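Local coordinates for putative HpcE protein (Mycolicibacterium smegmatis, PDB 6V77) that belongs to the fumarylacetoacetate hydrolase family by its C-terminal domain and holds a zinc ion, at residues Asp35-Gln38 with His39-Ala42. Numbering follows the deposited sequence.
Sequences DLYQ and HWDA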
loop_
_atom_site.group_PDB
_atom_site.type_symbol
_atom_site.label_atom_id
_atom_site.label_comp_id
_atom_site.label_asym_id
_atom_site.label_seq_id
_atom_site.Cartn_x
_atom_site.Cartn_y
_atom_site.Cartn_z
ATOM N N ASP B 35 4.354 -0.317 16.858
ATOM C CA ASP B 35 5.377 -0.986 17.668
ATOM C C ASP B 35 4.773 -2.105 18.494
ATOM O O ASP B 35 5.438 -3.113 18.768
ATOM C CB ASP B 35 6.082 0.001 18.605
ATOM C CG ASP B 35 7.057 -0.697 19.579
ATOM O OD1 ASP B 35 8.114 -1.158 19.118
ATOM O OD2 ASP B 35 6.776 -0.794 20.800
ATOM N N LEU B 36 3.531 -1.928 18.939
ATOM C CA LEU B 36 2.872 -2.988 19.683
ATOM C C LEU B 36 2.648 -4.201 18.803
ATOM O O LEU B 36 2.924 -5.332 19.212
ATOM C CB LEU B 36 1.542 -2.503 20.252
ATOM C CG LEU B 36 1.589 -2.080 21.706
ATOM C CD1 LEU B 36 2.667 -1.053 21.926
ATOM C CD2 LEU B 36 0.239 -1.538 22.089
ATOM N N TYR B 37 2.143 -3.987 17.582
ATOM C CA TYR B 37 1.859 -5.128 16.716
ATOM C C TYR B 37 3.137 -5.862 16.366
ATOM O O TYR B 37 3.149 -7.096 16.301
ATOM C CB TYR B 37 1.102 -4.673 15.463
ATOM C CG TYR B 37 -0.131 -3.887 15.854
ATOM C CD1 TYR B 37 -1.034 -4.396 16.788
ATOM C CD2 TYR B 37 -0.360 -2.608 15.346
ATOM C CE1 TYR B 37 -2.146 -3.674 17.185
ATOM C CE2 TYR B 37 -1.476 -1.873 15.742
ATOM C CZ TYR B 37 -2.363 -2.413 16.655
ATOM O OH TYR B 37 -3.457 -1.703 17.073
ATOM N N GLN B 38 4.238 -5.124 16.171
ATOM C CA GLN B 38 5.492 -5.774 15.831
ATOM C C GLN B 38 5.995 -6.632 16.985
ATOM O O GLN B 38 6.694 -7.623 16.759
ATOM C CB GLN B 38 6.532 -4.724 15.434
ATOM C CG GLN B 38 7.829 -5.296 14.936
ATOM C CD GLN B 38 7.673 -6.065 13.633
ATOM O OE1 GLN B 38 6.863 -5.704 12.780
ATOM N NE2 GLN B 38 8.440 -7.135 13.480
ATOM N N HIS B 39 5.640 -6.281 18.219
ATOM C CA HIS B 39 6.052 -7.034 19.396
ATOM C C HIS B 39 4.825 -7.520 20.164
ATOM O O HIS B 39 4.782 -7.462 21.394
ATOM C CB HIS B 39 6.955 -6.188 20.291
ATOM C CG HIS B 39 8.156 -5.636 19.587
ATOM N ND1 HIS B 39 9.273 -6.393 19.304
ATOM C CD2 HIS B 39 8.410 -4.395 19.106
ATOM C CE1 HIS B 39 10.165 -5.644 18.681
ATOM N NE2 HIS B 39 9.665 -4.428 18.546
ATOM N N TRP B 40 3.843 -8.051 19.426
ATOM C CA TRP B 40 2.507 -8.320 19.974
ATOM C C TRP B 40 2.547 -9.306 21.137
ATOM O O TRP B 40 1.971 -9.049 22.199
ATOM C CB TRP B 40 1.589 -8.847 18.866
ATOM C CG TRP B 40 0.139 -9.020 19.291
ATOM C CD1 TRP B 40 -0.577 -10.182 19.324
ATOM C CD2 TRP B 40 -0.758 -7.986 19.730
ATOM N NE1 TRP B 40 -1.865 -9.935 19.761
ATOM C CE2 TRP B 40 -1.997 -8.594 20.010
ATOM C CE3 TRP B 40 -0.632 -6.606 19.898
ATOM C CZ2 TRP B 40 -3.112 -7.862 20.466
ATOM C CZ3 TRP B 40 -1.738 -5.882 20.340
ATOM C CH2 TRP B 40 -2.951 -6.520 20.625
ATOM N N ASP B 41 3.221 -10.451 20.960
ATOM C CA ASP B 41 3.190 -11.455 22.019
ATOM C C ASP B 41 3.867 -10.938 23.278
ATOM O O ASP B 41 3.356 -11.126 24.390
ATOM C CB ASP B 41 3.847 -12.753 21.554
ATOM C CG ASP B 41 3.013 -13.493 20.538
ATOM O OD1 ASP B 41 1.838 -13.120 20.348
ATOM O OD2 ASP B 41 3.530 -14.449 19.929
ATOM N N ALA B 42 5.034 -10.305 23.122
ATOM C CA ALA B 42 5.708 -9.712 24.272
ATOM C C ALA B 42 4.830 -8.657 24.931
ATOM O O ALA B 42 4.756 -8.581 26.164
ATOM C CB ALA B 42 7.049 -9.113 23.839
#
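His39 N closes the last turn of helix 33-38 by bonding to Asp35 O at 3.2 Å, and at this residue the chain breaks out of helical geometry before helix 40-49 starts. The result is a helix-helix junction broken at one residue: His39 is both the first residue beyond one helix and the N-cap position of the next. Its N-H is shared, with a second, weak bond to Leu36 O, and Trp40 N makes another weak bond back to Tyr37 O.

The imidazole of His39 sits beside Asp35, its CG anti to the carbonyl carbon of His39 (chi1 -55°), which brings the CD2 edge of the ring to the carboxylate. Ring carbon CD2 lies 3.3 Å from Asp35 OD1, which is near the ring plane, and no hydrogen bond joins the two side chains. The other carboxylate oxygen, OD2, is bonded to Gly30 N, which ties the aspartate to the preceding loop. Over one face of the imidazole comes Gln38 CG, displaced toward the rim.

Tyr37 and Trp40 point together to the inner side, where both rest on Ala145 of strand 144-155, with Leu183 and Thr185 of strand 177-185 touching them respectively. This pair packs the helical junction against the main β-sheet. Tyr37 OH is bonded to Pro65 O, fixing the far end of the phenol. Trp40 has CG anti to its own nitrogen (chi1 -174°), which lays the indole alongside the tyrosine ring with the planes inclined at 37°. The six-membered rings have centroids 5.7 Å apart, and the touch is made at one flank, where Tyr37 CD1 lies 3.8 Å from Trp40 CE3.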